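Local coordinates for protein arylesterase (Sulfolobus solfataricus, PDB 5L2P) that hydrolyses aromatic esters and aryl dialkyl phosphates such as paraoxon, with broad substrate specificity among p-nitrophenyl phosphates and p-nitrophenyl fatty acid esters, at residues E61-I66 and S111-L116; Y202-N207 and D251-Q256; V180-F185 and I244-E249; Q26-R31 and A117-F122. One frame throughout, in Å; residues are numbered along the deposited sequence.

Contact 1. Residues E61-I66 and S111-L116; sequences ELPIRI and SVDYRL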
loop_
_atom_site.group_PDB
_atom_site.type_symbol
_atom_site.label_atom_id
_atom_site.label_comp_id
_atom_site.label_asym_id
_atom_site.label_seq_id
_atom_site.Cartn_x
_atom_site.Cartn_y
_atom_site.Cartn_z
ATOM N N GLU A 61 16.449 -21.338 37.786
ATOM C CA GLU A 61 15.118 -21.895 38.108
ATOM C C GLU A 61 14.129 -21.079 37.309
ATOM O O GLU A 61 13.911 -19.908 37.607
ATOM C CB GLU A 61 14.805 -21.797 39.608
ATOM C CG GLU A 61 15.785 -22.528 40.523
ATOM C CD GLU A 61 15.608 -22.111 41.985
ATOM O OE1 GLU A 61 14.409 -21.904 42.353
ATOM O OE2 GLU A 61 16.633 -21.990 42.747
ATOM N N LEU A 62 13.534 -21.678 36.284
ATOM C CA LEU A 62 12.670 -20.923 35.360
ATOM C C LEU A 62 11.218 -20.916 35.832
ATOM O O LEU A 62 10.578 -21.959 35.842
ATOM C CB LEU A 62 12.768 -21.521 33.958
ATOM C CG LEU A 62 11.842 -21.035 32.849
ATOM C CD1 LEU A 62 12.062 -19.562 32.671
ATOM C CD2 LEU A 62 12.182 -21.792 31.562
ATOM N N PRO A 63 10.699 -19.745 36.235
ATOM C CA PRO A 63 9.328 -19.734 36.759
ATOM C C PRO A 63 8.285 -19.926 35.639
ATOM O O PRO A 63 8.436 -19.382 34.563
ATOM C CB PRO A 63 9.182 -18.339 37.408
ATOM C CG PRO A 63 10.543 -17.766 37.426
ATOM C CD PRO A 63 11.338 -18.425 36.328
ATOM N N ILE A 64 7.243 -20.693 35.927
ATOM C CA ILE A 64 6.115 -20.837 35.045
ATOM C C ILE A 64 4.805 -20.737 35.808
ATOM O O ILE A 64 4.781 -20.875 37.015
ATOM C CB ILE A 64 6.156 -22.185 34.277
ATOM C CG1 ILE A 64 6.187 -23.353 35.238
ATOM C CG2 ILE A 64 7.385 -22.240 33.387
ATOM C CD1 ILE A 64 5.963 -24.689 34.528
ATOM N N ARG A 65 3.720 -20.470 35.075
ATOM C CA ARG A 65 2.384 -20.522 35.642
ATOM C C ARG A 65 1.541 -21.439 34.746
ATOM O O ARG A 65 1.481 -21.259 33.541
ATOM C CB ARG A 65 1.772 -19.136 35.712
ATOM C CG ARG A 65 0.469 -19.096 36.537
ATOM C CD ARG A 65 -0.204 -17.709 36.593
ATOM N NE ARG A 65 0.625 -16.634 37.107
ATOM C CZ ARG A 65 0.754 -16.327 38.377
ATOM N NH1 ARG A 65 0.096 -17.016 39.292
ATOM N NH2 ARG A 65 1.542 -15.327 38.724
ATOM N N ILE A 66 0.898 -22.426 35.353
ATOM C CA ILE A 66 0.010 -23.340 34.658
ATOM C C ILE A 66 -1.439 -22.901 34.856
ATOM O O ILE A 66 -1.900 -22.794 36.016
ATOM C CB ILE A 66 0.067 -24.778 35.213
ATOM C CG1 ILE A 66 1.500 -25.238 35.551
ATOM C CG2 ILE A 66 -0.605 -25.734 34.231
ATOM C CD1 ILE A 66 2.533 -24.935 34.464
ATOM N N SER A 111 2.443 -20.379 30.886
ATOM C CA SER A 111 3.108 -19.121 30.601
ATOM C C SER A 111 4.531 -19.197 31.171
ATOM O O SER A 111 4.723 -19.701 32.290
ATOM C CB SER A 111 2.328 -18.001 31.252
ATOM O OG SER A 111 2.840 -16.734 30.904
ATOM N N VAL A 112 5.521 -18.717 30.414
ATOM C CA VAL A 112 6.919 -18.822 30.820
ATOM C C VAL A 112 7.552 -17.453 31.156
ATOM O O VAL A 112 7.402 -16.484 30.387
ATOM C CB VAL A 112 7.753 -19.496 29.724
ATOM C CG1 VAL A 112 9.168 -19.809 30.221
ATOM C CG2 VAL A 112 7.065 -20.767 29.232
ATOM N N ASP A 113 8.233 -17.372 32.293
ATOM C CA ASP A 113 9.068 -16.201 32.639
ATOM C C ASP A 113 10.514 -16.362 32.198
ATOM O O ASP A 113 11.390 -16.545 33.030
ATOM C CB ASP A 113 9.043 -15.931 34.159
ATOM C CG ASP A 113 8.157 -14.802 34.537
ATOM O OD1 ASP A 113 7.760 -13.996 33.655
ATOM O OD2 ASP A 113 7.891 -14.725 35.738
ATOM N N TYR A 114 10.750 -16.298 30.894
ATOM C CA TYR A 114 12.101 -16.436 30.345
ATOM C C TYR A 114 12.955 -15.272 30.788
ATOM O O TYR A 114 12.462 -14.186 31.067
ATOM C CB TYR A 114 12.068 -16.547 28.791
ATOM C CG TYR A 114 11.366 -15.400 28.107
ATOM C CD1 TYR A 114 12.055 -14.232 27.797
ATOM C CD2 TYR A 114 10.010 -15.466 27.798
ATOM C CE1 TYR A 114 11.418 -13.164 27.198
ATOM C CE2 TYR A 114 9.356 -14.398 27.178
ATOM C CZ TYR A 114 10.062 -13.255 26.885
ATOM O OH TYR A 114 9.451 -12.208 26.272
ATOM N N ARG A 115 14.260 -15.499 30.822
ATOM C CA ARG A 115 15.202 -14.447 31.235
ATOM C C ARG A 115 15.320 -13.343 30.203
ATOM O O ARG A 115 15.330 -13.611 28.996
ATOM C CB ARG A 115 16.578 -15.033 31.530
ATOM C CG ARG A 115 16.645 -15.761 32.848
ATOM C CD ARG A 115 17.981 -16.459 33.012
ATOM N NE ARG A 115 18.042 -17.685 32.262
ATOM C CZ ARG A 115 19.063 -18.540 32.261
ATOM N NH1 ARG A 115 20.123 -18.318 32.994
ATOM N NH2 ARG A 115 19.001 -19.639 31.521
ATOM N N LEU A 116 15.461 -12.120 30.707
ATOM C CA LEU A 116 15.394 -10.905 29.915
ATOM C C LEU A 116 16.739 -10.186 29.777
ATOM O O LEU A 116 17.635 -10.328 30.635
ATOM C CB LEU A 116 14.403 -9.923 30.556
ATOM C CG LEU A 116 12.988 -10.456 30.806
ATOM C CD1 LEU A 116 12.140 -9.389 31.460
ATOM C CD2 LEU A 116 12.341 -10.920 29.512
#
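L62 meets V112 with both ends of its fork: CD1 and CD2 each come within 3.8 Å of V112 CG1, the two side chains slanting across one another. CG of L62 lies anti to the backbone N (chi1 172°), a setting that swings the fork to the neighbouring chain although the CB itself does not point there. V112 likewise has CG1 anti to its N, which holds that methyl against the leucine. I64 pairs with V112 in a non-hydrogen-bonded position on the same face, but its contact is slighter, CG2 standing 4.4 Å from V112 CG1. P63 takes part with its ring, whose CD lies 4.0 Å from D113 CB, the two side chains running about at right angles; the carboxylate of D113 turns to the backbone N of I91.

The backbones run antiparallel. R65 and S111 form the hydrogen-bonded pair, with R65 N 3.1 Å from S111 O. The return bond, S111 N to R65 O, measures 3.0 Å. Just beyond the end of strand 108-112, D113 N adds a bond to P63 O. R65 sends its guanidinium away to D52 and E92, and the hydroxyl of Y114 bonds to H82 O.

In the mixed central sheet of the alpha/beta hydrolase fold, strand 61-68 lies between strands 49-56 and 108-112, antiparallel to both, and helix 124-138 packs on I64 through W135 and also touches Y114.

Contact 2. Residues Y202-N207 and D251-Q256; sequences YFLDIN and DPLRDQ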
loop_
_atom_site.group_PDB
_atom_site.type_symbol
_atom_site.label_atom_id
_atom_site.label_comp_id
_atom_site.label_asym_id
_atom_site.label_seq_id
_atom_site.Cartn_x
_atom_site.Cartn_y
_atom_site.Cartn_z
ATOM N N TYR A 202 2.779 5.761 17.620
ATOM C CA TYR A 202 1.860 4.657 17.654
ATOM C C TYR A 202 2.362 3.629 18.656
ATOM O O TYR A 202 2.425 2.438 18.353
ATOM C CB TYR A 202 1.747 4.027 16.275
ATOM C CG TYR A 202 1.310 4.967 15.167
ATOM C CD1 TYR A 202 -0.018 5.190 14.890
ATOM C CD2 TYR A 202 2.225 5.614 14.408
ATOM C CE1 TYR A 202 -0.403 6.038 13.873
ATOM C CE2 TYR A 202 1.875 6.443 13.374
ATOM C CZ TYR A 202 0.551 6.646 13.103
ATOM O OH TYR A 202 0.161 7.491 12.065
ATOM N N PHE A 203 2.668 4.132 19.869
ATOM C CA PHE A 203 3.099 3.358 21.022
ATOM C C PHE A 203 4.457 2.707 20.842
ATOM O O PHE A 203 5.397 3.047 21.570
ATOM C CB PHE A 203 2.053 2.331 21.433
ATOM C CG PHE A 203 2.476 1.527 22.627
ATOM C CD1 PHE A 203 2.379 2.052 23.930
ATOM C CD2 PHE A 203 3.041 0.282 22.459
ATOM C CE1 PHE A 203 2.779 1.311 25.028
ATOM C CE2 PHE A 203 3.457 -0.459 23.562
ATOM C CZ PHE A 203 3.312 0.055 24.844
ATOM N N LEU A 204 4.558 1.763 19.912
ATOM C CA LEU A 204 5.818 1.071 19.633
ATOM C C LEU A 204 6.794 1.978 18.897
ATOM O O LEU A 204 6.841 1.945 17.647
ATOM C CB LEU A 204 5.582 -0.171 18.751
ATOM C CG LEU A 204 6.782 -1.081 18.552
ATOM C CD1 LEU A 204 7.338 -1.494 19.916
ATOM C CD2 LEU A 204 6.382 -2.340 17.799
ATOM N N ASP A 205 7.545 2.777 19.652
ATOM C CA ASP A 205 8.468 3.711 19.061
ATOM C C ASP A 205 9.834 3.100 18.786
ATOM O O ASP A 205 10.533 2.761 19.690
ATOM C CB ASP A 205 8.631 4.958 19.919
ATOM C CG ASP A 205 7.349 5.768 20.019
ATOM O OD1 ASP A 205 6.837 6.259 19.007
ATOM O OD2 ASP A 205 6.879 5.955 21.157
ATOM N N ILE A 206 10.218 3.048 17.509
ATOM C CA ILE A 206 11.438 2.396 17.036
ATOM C C ILE A 206 12.378 3.386 16.346
ATOM O O ILE A 206 11.972 4.135 15.495
ATOM C CB ILE A 206 11.068 1.300 16.023
ATOM C CG1 ILE A 206 10.121 0.294 16.668
ATOM C CG2 ILE A 206 12.312 0.587 15.493
ATOM C CD1 ILE A 206 9.602 -0.755 15.699
ATOM N N ASN A 207 13.644 3.411 16.741
ATOM C CA ASN A 207 14.675 4.195 16.052
ATOM C C ASN A 207 15.402 3.330 15.049
ATOM O O ASN A 207 15.519 2.113 15.235
ATOM C CB ASN A 207 15.693 4.793 17.044
ATOM C CG ASN A 207 15.126 5.980 17.810
ATOM O OD1 ASN A 207 14.504 6.878 17.216
ATOM N ND2 ASN A 207 15.327 5.999 19.140
ATOM N N ASP A 251 1.065 -0.806 12.835
ATOM C CA ASP A 251 2.135 -1.387 13.583
ATOM C C ASP A 251 3.352 -1.347 12.688
ATOM O O ASP A 251 3.277 -1.736 11.528
ATOM C CB ASP A 251 1.758 -2.824 13.896
ATOM C CG ASP A 251 2.794 -3.562 14.765
ATOM O OD1 ASP A 251 3.964 -3.118 14.878
ATOM O OD2 ASP A 251 2.390 -4.617 15.324
ATOM N N PRO A 252 4.483 -0.860 13.203
ATOM C CA PRO A 252 5.671 -0.850 12.336
ATOM C C PRO A 252 6.135 -2.250 11.914
ATOM O O PRO A 252 6.778 -2.393 10.905
ATOM C CB PRO A 252 6.728 -0.114 13.183
ATOM C CG PRO A 252 6.241 -0.227 14.581
ATOM C CD PRO A 252 4.744 -0.208 14.482
ATOM N N LEU A 253 5.804 -3.264 12.678
ATOM C CA LEU A 253 6.243 -4.627 12.429
ATOM C C LEU A 253 5.261 -5.359 11.524
ATOM O O LEU A 253 5.442 -6.570 11.288
ATOM C CB LEU A 253 6.365 -5.421 13.765
ATOM C CG LEU A 253 7.236 -4.850 14.875
ATOM C CD1 LEU A 253 7.182 -5.762 16.098
ATOM C CD2 LEU A 253 8.674 -4.660 14.417
ATOM N N ARG A 254 4.213 -4.662 11.062
ATOM C CA ARG A 254 3.179 -5.289 10.227
ATOM C C ARG A 254 3.735 -6.022 9.024
ATOM O O ARG A 254 3.415 -7.177 8.796
ATOM C CB ARG A 254 2.181 -4.240 9.766
ATOM C CG ARG A 254 0.999 -4.741 8.929
ATOM C CD ARG A 254 0.263 -3.573 8.257
ATOM N NE ARG A 254 1.049 -3.018 7.159
ATOM C CZ ARG A 254 0.853 -1.846 6.592
ATOM N NH1 ARG A 254 -0.109 -1.053 7.012
ATOM N NH2 ARG A 254 1.636 -1.474 5.578
ATOM N N ASP A 255 4.569 -5.349 8.240
ATOM C CA ASP A 255 4.999 -5.914 6.941
ATOM C C ASP A 255 5.930 -7.112 7.082
ATOM O O ASP A 255 5.796 -8.089 6.325
ATOM C CB ASP A 255 5.598 -4.829 6.042
ATOM C CG ASP A 255 4.507 -3.828 5.535
ATOM O OD1 ASP A 255 3.313 -4.213 5.541
ATOM O OD2 ASP A 255 4.832 -2.682 5.163
ATOM N N GLN A 256 6.834 -7.105 8.057
ATOM C CA GLN A 256 7.705 -8.266 8.321
ATOM C C GLN A 256 6.925 -9.485 8.779
ATOM O O GLN A 256 7.250 -10.608 8.375
ATOM C CB GLN A 256 8.825 -7.955 9.337
ATOM C CG GLN A 256 8.394 -7.669 10.747
ATOM C CD GLN A 256 9.534 -7.085 11.573
ATOM O OE1 GLN A 256 10.235 -7.793 12.325
ATOM N NE2 GLN A 256 9.730 -5.787 11.438
#
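I206 and L204 close on the ring of P252, which receives both at its CG. The CD1 methyl of I206 is nearer, 3.6 Å from P252 CG, while L204 brings CD2 to 3.9 Å from the same carbon. That leucine methyl also touches L253 CD1 at 3.9 Å and passes D251 OD1, an oxygen engaged by L253 N in a capping bond of 2.9 Å. L204 reaches this spot because CG is anti to its backbone N (chi1 -172°). The segments are held by van der Waals contact, with no polar bond between them.

Packing slackens at I206 CD1 and L253 CD2, 4.2 Å apart. D205 turns away from 251-256, its carboxylate bonded to Y15 and G201, and N207 stands exposed to solvent.

D251, inferred to be the triad acid of this alpha/beta hydrolase fold, hydrogen-bonds H281 through OD2, while L204 also touches H281. From D251 to R254 a type I turn leads from strand 242-248 into helix 254-266, and M195 of helix 193-197 packs on both I206 and P252.

Contact 3. Residues V180-F185 and I244-E249; sequences VPVVPF and IVVTAE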
loop_
_atom_site.group_PDB
_atom_site.type_symbol
_atom_site.label_atom_id
_atom_site.label_comp_id
_atom_site.label_asym_id
_atom_site.label_seq_id
_atom_site.Cartn_x
_atom_site.Cartn_y
_atom_site.Cartn_z
ATOM N N VAL A 180 1.594 -19.722 16.929
ATOM C CA VAL A 180 0.781 -18.537 16.824
ATOM C C VAL A 180 1.565 -17.289 17.208
ATOM O O VAL A 180 1.419 -16.783 18.309
ATOM C CB VAL A 180 -0.486 -18.658 17.683
ATOM C CG1 VAL A 180 -1.447 -17.510 17.413
ATOM C CG2 VAL A 180 -1.189 -19.970 17.363
ATOM N N PRO A 181 2.396 -16.780 16.272
ATOM C CA PRO A 181 3.045 -15.495 16.492
ATOM C C PRO A 181 2.097 -14.348 16.207
ATOM O O PRO A 181 1.614 -14.183 15.078
ATOM C CB PRO A 181 4.215 -15.510 15.502
ATOM C CG PRO A 181 3.813 -16.465 14.443
ATOM C CD PRO A 181 2.781 -17.389 14.985
ATOM N N VAL A 182 1.832 -13.555 17.237
ATOM C CA VAL A 182 0.993 -12.386 17.112
ATOM C C VAL A 182 1.907 -11.157 17.098
ATOM O O VAL A 182 2.802 -10.996 17.936
ATOM C CB VAL A 182 0.037 -12.311 18.293
ATOM C CG1 VAL A 182 -0.808 -11.035 18.245
ATOM C CG2 VAL A 182 -0.833 -13.549 18.315
ATOM N N VAL A 183 1.662 -10.280 16.139
ATOM C CA VAL A 183 2.502 -9.119 15.900
ATOM C C VAL A 183 4.010 -9.354 16.157
ATOM O O VAL A 183 4.674 -8.524 16.754
ATOM C CB VAL A 183 1.965 -7.881 16.649
ATOM C CG1 VAL A 183 0.554 -7.539 16.120
ATOM C CG2 VAL A 183 1.964 -8.101 18.179
ATOM N N PRO A 184 4.562 -10.418 15.592
ATOM C CA PRO A 184 5.940 -10.753 15.838
ATOM C C PRO A 184 7.016 -9.833 15.256
ATOM O O PRO A 184 6.828 -9.200 14.199
ATOM C CB PRO A 184 6.077 -12.113 15.103
ATOM C CG PRO A 184 5.180 -11.980 13.926
ATOM C CD PRO A 184 4.010 -11.171 14.427
ATOM N N PHE A 185 8.162 -9.817 15.931
ATOM C CA PHE A 185 9.430 -9.365 15.343
ATOM C C PHE A 185 10.137 -10.569 14.724
ATOM O O PHE A 185 10.429 -11.546 15.415
ATOM C CB PHE A 185 10.316 -8.727 16.418
ATOM C CG PHE A 185 11.663 -8.301 15.928
ATOM C CD1 PHE A 185 12.706 -9.226 15.786
ATOM C CD2 PHE A 185 11.911 -6.980 15.593
ATOM C CE1 PHE A 185 13.970 -8.824 15.336
ATOM C CE2 PHE A 185 13.171 -6.596 15.131
ATOM C CZ PHE A 185 14.191 -7.525 15.008
ATOM N N ILE A 244 -0.629 -19.575 12.628
ATOM C CA ILE A 244 -1.595 -18.494 12.618
ATOM C C ILE A 244 -0.824 -17.211 12.924
ATOM O O ILE A 244 -0.495 -16.953 14.064
ATOM C CB ILE A 244 -2.694 -18.721 13.668
ATOM C CG1 ILE A 244 -3.434 -20.016 13.352
ATOM C CG2 ILE A 244 -3.673 -17.553 13.703
ATOM C CD1 ILE A 244 -4.347 -20.528 14.447
ATOM N N VAL A 245 -0.538 -16.409 11.895
ATOM C CA VAL A 245 0.156 -15.115 12.045
ATOM C C VAL A 245 -0.821 -13.946 12.015
ATOM O O VAL A 245 -1.615 -13.803 11.112
ATOM C CB VAL A 245 1.230 -14.902 10.978
ATOM C CG1 VAL A 245 2.045 -13.667 11.253
ATOM C CG2 VAL A 245 2.158 -16.097 10.907
ATOM N N VAL A 246 -0.748 -13.113 13.053
ATOM C CA VAL A 246 -1.674 -12.008 13.205
ATOM C C VAL A 246 -0.875 -10.716 13.215
ATOM O O VAL A 246 0.151 -10.640 13.880
ATOM C CB VAL A 246 -2.490 -12.135 14.491
ATOM C CG1 VAL A 246 -3.534 -11.011 14.605
ATOM C CG2 VAL A 246 -3.183 -13.469 14.516
ATOM N N THR A 247 -1.308 -9.735 12.420
ATOM C CA THR A 247 -0.667 -8.459 12.360
ATOM C C THR A 247 -1.680 -7.335 12.653
ATOM O O THR A 247 -2.901 -7.554 12.644
ATOM C CB THR A 247 0.005 -8.220 11.002
ATOM O OG1 THR A 247 -0.940 -8.329 9.929
ATOM C CG2 THR A 247 1.154 -9.183 10.790
ATOM N N ALA A 248 -1.156 -6.127 12.886
ATOM C CA ALA A 248 -1.967 -4.953 13.031
ATOM C C ALA A 248 -1.617 -3.909 11.962
ATOM O O ALA A 248 -0.446 -3.718 11.625
ATOM C CB ALA A 248 -1.753 -4.361 14.412
ATOM N N GLU A 249 -2.624 -3.176 11.488
ATOM C CA GLU A 249 -2.439 -2.226 10.389
ATOM C C GLU A 249 -1.460 -1.092 10.666
ATOM O O GLU A 249 -0.617 -0.752 9.811
ATOM C CB GLU A 249 -3.804 -1.667 9.958
ATOM C CG GLU A 249 -3.792 -0.706 8.796
ATOM C CD GLU A 249 -5.166 -0.199 8.473
ATOM O OE1 GLU A 249 -6.072 -0.461 9.314
ATOM O OE2 GLU A 249 -5.357 0.436 7.373
#
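V246 is held through both its N and its O by the backbone of 180-185: its N donates to P181 O at 3.3 Å, and its O accepts from V183 N at 2.7 Å, the latter donor tilted from the carbonyl plane. Further back along the strand the pattern is broken by P181, which has no N-H to offer I244 O. That oxygen instead faces P181 CD and, at 3.4 Å, the CA of V180 in a CA-H...O contact; V245 CA makes a similar one to P181 O.

Strands 178-182 and 242-248 are neighbours in the central sheet of the alpha/beta hydrolase fold, and their segments 180-182 and 244-248 run parallel, 6° apart. Strand 150-155, which leads to S156, the inferred nucleophile, at what is probably the nucleophile elbow, flanks 178-182 on its other side.

Apolar contacts fill in around these backbone bonds. V180 and I244 point the same way, with V180 CG1 4.1 Å from I244 CB, and helix 287-305 packs on both. P181 CG meets V245 CG2 at 3.9 Å, the two slanting past each other. V183 has CG1 anti to its carbonyl carbon (chi1 -62°), a rotation that lays this methyl 4.3 Å from A248 CB; V183 also touches D251 and H281, inferred members of the catalytic triad.

Contact 4. Residues Q26-R31 and A117-F122; sequences QFQEIR and APEYKF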
loop_
_atom_site.group_PDB
_atom_site.type_symbol
_atom_site.label_atom_id
_atom_site.label_comp_id
_atom_site.label_asym_id
_atom_site.label_seq_id
_atom_site.Cartn_x
_atom_site.Cartn_y
_atom_site.Cartn_z
ATOM N N GLN A 26 15.329 5.638 36.256
ATOM C CA GLN A 26 16.344 4.622 35.945
ATOM C C GLN A 26 15.648 3.515 35.172
ATOM O O GLN A 26 14.398 3.449 35.152
ATOM C CB GLN A 26 16.947 4.041 37.238
ATOM C CG GLN A 26 17.329 5.079 38.295
ATOM C CD GLN A 26 16.918 4.682 39.704
ATOM O OE1 GLN A 26 17.762 4.579 40.570
ATOM N NE2 GLN A 26 15.616 4.460 39.931
ATOM N N PHE A 27 16.439 2.623 34.571
ATOM C CA PHE A 27 15.886 1.580 33.714
ATOM C C PHE A 27 14.917 0.658 34.455
ATOM O O PHE A 27 13.842 0.322 33.941
ATOM C CB PHE A 27 16.984 0.763 33.019
ATOM C CG PHE A 27 16.445 -0.377 32.195
ATOM C CD1 PHE A 27 15.724 -0.148 31.020
ATOM C CD2 PHE A 27 16.617 -1.667 32.610
ATOM C CE1 PHE A 27 15.199 -1.198 30.281
ATOM C CE2 PHE A 27 16.113 -2.727 31.870
ATOM C CZ PHE A 27 15.390 -2.495 30.709
ATOM N N GLN A 28 15.294 0.246 35.650
ATOM C CA GLN A 28 14.453 -0.654 36.435
ATOM C C GLN A 28 13.072 -0.068 36.749
ATOM O O GLN A 28 12.073 -0.794 36.742
ATOM C CB GLN A 28 15.170 -1.033 37.725
ATOM C CG GLN A 28 16.401 -1.895 37.482
ATOM C CD GLN A 28 16.055 -3.351 37.200
ATOM O OE1 GLN A 28 14.876 -3.730 37.098
ATOM N NE2 GLN A 28 17.092 -4.187 37.103
ATOM N N GLU A 29 13.019 1.231 37.033
ATOM C CA GLU A 29 11.740 1.889 37.279
ATOM C C GLU A 29 10.889 2.003 36.005
ATOM O O GLU A 29 9.677 1.885 36.072
ATOM C CB GLU A 29 11.936 3.259 37.920
ATOM C CG GLU A 29 12.694 3.195 39.229
ATOM C CD GLU A 29 12.068 2.232 40.234
ATOM O OE1 GLU A 29 10.867 2.410 40.556
ATOM O OE2 GLU A 29 12.766 1.291 40.692
ATOM N N ILE A 30 11.534 2.207 34.857
ATOM C CA ILE A 30 10.836 2.208 33.560
ATOM C C ILE A 30 10.264 0.825 33.242
ATOM O O ILE A 30 9.118 0.708 32.802
ATOM C CB ILE A 30 11.742 2.711 32.406
ATOM C CG1 ILE A 30 12.039 4.209 32.618
ATOM C CG2 ILE A 30 11.072 2.504 31.046
ATOM C CD1 ILE A 30 13.213 4.727 31.837
ATOM N N ARG A 31 11.061 -0.207 33.495
ATOM C CA ARG A 31 10.612 -1.593 33.332
ATOM C C ARG A 31 9.335 -1.828 34.138
ATOM O O ARG A 31 8.325 -2.288 33.618
ATOM C CB ARG A 31 11.725 -2.572 33.742
ATOM C CG ARG A 31 11.314 -4.041 33.778
ATOM C CD ARG A 31 12.480 -4.941 34.199
ATOM N NE ARG A 31 13.371 -5.311 33.100
ATOM C CZ ARG A 31 14.561 -5.890 33.258
ATOM N NH1 ARG A 31 15.032 -6.125 34.471
ATOM N NH2 ARG A 31 15.304 -6.217 32.209
ATOM N N ALA A 117 16.875 -9.413 28.691
ATOM C CA ALA A 117 18.001 -8.494 28.521
ATOM C C ALA A 117 17.719 -7.195 29.283
ATOM O O ALA A 117 16.569 -6.938 29.644
ATOM C CB ALA A 117 18.204 -8.196 27.058
ATOM N N PRO A 118 18.753 -6.379 29.561
ATOM C CA PRO A 118 20.174 -6.555 29.276
ATOM C C PRO A 118 20.940 -7.551 30.178
ATOM O O PRO A 118 22.107 -7.816 29.920
ATOM C CB PRO A 118 20.728 -5.143 29.500
ATOM C CG PRO A 118 19.915 -4.602 30.606
ATOM C CD PRO A 118 18.525 -5.154 30.363
ATOM N N GLU A 119 20.298 -8.103 31.196
ATOM C CA GLU A 119 20.978 -9.022 32.107
ATOM C C GLU A 119 21.399 -10.274 31.338
ATOM O O GLU A 119 22.523 -10.711 31.437
ATOM C CB GLU A 119 20.067 -9.410 33.285
ATOM C CG GLU A 119 19.709 -8.240 34.201
ATOM C CD GLU A 119 18.416 -7.512 33.815
ATOM O OE1 GLU A 119 18.006 -7.558 32.619
ATOM O OE2 GLU A 119 17.825 -6.849 34.694
ATOM N N TYR A 120 20.481 -10.852 30.583
ATOM C CA TYR A 120 20.746 -12.058 29.812
ATOM C C TYR A 120 20.464 -11.788 28.342
ATOM O O TYR A 120 19.320 -11.526 27.940
ATOM C CB TYR A 120 19.878 -13.195 30.301
ATOM C CG TYR A 120 20.154 -13.563 31.728
ATOM C CD1 TYR A 120 19.444 -12.944 32.779
ATOM C CD2 TYR A 120 21.124 -14.514 32.049
ATOM C CE1 TYR A 120 19.679 -13.280 34.093
ATOM C CE2 TYR A 120 21.375 -14.848 33.371
ATOM C CZ TYR A 120 20.645 -14.241 34.389
ATOM O OH TYR A 120 20.883 -14.582 35.709
ATOM N N LYS A 121 21.524 -11.826 27.551
ATOM C CA LYS A 121 21.445 -11.457 26.167
ATOM C C LYS A 121 21.018 -12.654 25.332
ATOM O O LYS A 121 21.012 -13.793 25.817
ATOM C CB LYS A 121 22.795 -10.935 25.669
ATOM C CG LYS A 121 23.089 -9.512 26.132
ATOM C CD LYS A 121 24.244 -8.916 25.350
ATOM C CE LYS A 121 24.528 -7.519 25.827
ATOM N NZ LYS A 121 23.653 -6.537 25.141
ATOM N N PHE A 122 20.648 -12.374 24.076
ATOM C CA PHE A 122 20.464 -13.401 23.082
ATOM C C PHE A 122 21.657 -14.374 23.106
ATOM O O PHE A 122 22.800 -13.938 23.191
ATOM C CB PHE A 122 20.338 -12.747 21.700
ATOM C CG PHE A 122 20.336 -13.716 20.562
ATOM C CD1 PHE A 122 19.171 -14.314 20.133
ATOM C CD2 PHE A 122 21.524 -14.019 19.901
ATOM C CE1 PHE A 122 19.184 -15.203 19.055
ATOM C CE2 PHE A 122 21.543 -14.913 18.826
ATOM C CZ PHE A 122 20.373 -15.511 18.405
#
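The guanidinium of R31 receives the carboxylate of E119 at its edge, while over one of its faces stands CE2 of the F27 ring, 3.5 Å above the guanidinium plane and offset toward the rim; R31 NH2 in turn lies in the plane of that ring, at its edge. Guanidinium and carboxylate planes differ by only 16°. The grip is end-on and bidentate: NH1 bonds to E119 OE2 at 2.9 Å, and NH2 to OE1 at 3.0 Å, almost straight and on the syn lone pair. A117 O also lies at the guanidinium edge. The arginine is extended through its first two torsions and bends at the third (chi3 -84°), which brings the group across to the loop; E119 bends at its own second torsion to meet it. NE of R31 bonds to I87 O, so all three guanidinium nitrogens are engaged and the rotation of the group is fixed.

R31 and F27 lie one turn apart on helix 27-39, for which Q26 is the N-cap residue. This helix, near the N-terminus, is joined here to the loop between strand 108-112 and helix 124-138 of the alpha/beta hydrolase fold.

P118, preceded by a cis peptide bond, adds an apolar component: its CD lies 3.7 Å from F27 CE2, and M216 of helix 212-217 touches both residues. On the solvent side Q28 brings NE2 to 3.7 Å from E119 OE2, with amide and carboxylate planes steeply inclined to each other.

Contacts 1 and 3 belong to the same mixed sheet, their centres about 22 Å apart: contact 1 joins strands 61-68 and 108-112 toward one edge, contact 3 the parallel pair 178-182 and 242-248 toward the other. Segment 251-256 of contact 2 follows strand 242-248; the centres of contacts 2 and 3 are about 12 Å apart, their segments alternate along the chain, and they touch where D251 meets V183, gathering at the inferred catalytic residues. Contact 1 is nested in the long loop closed by contact 4, which fixes an N-terminal helix to the chain leaving strand 108-112; these two touch, R115 on Y120. Contacts 1 and 2 lie on opposite sides of the chain's centre.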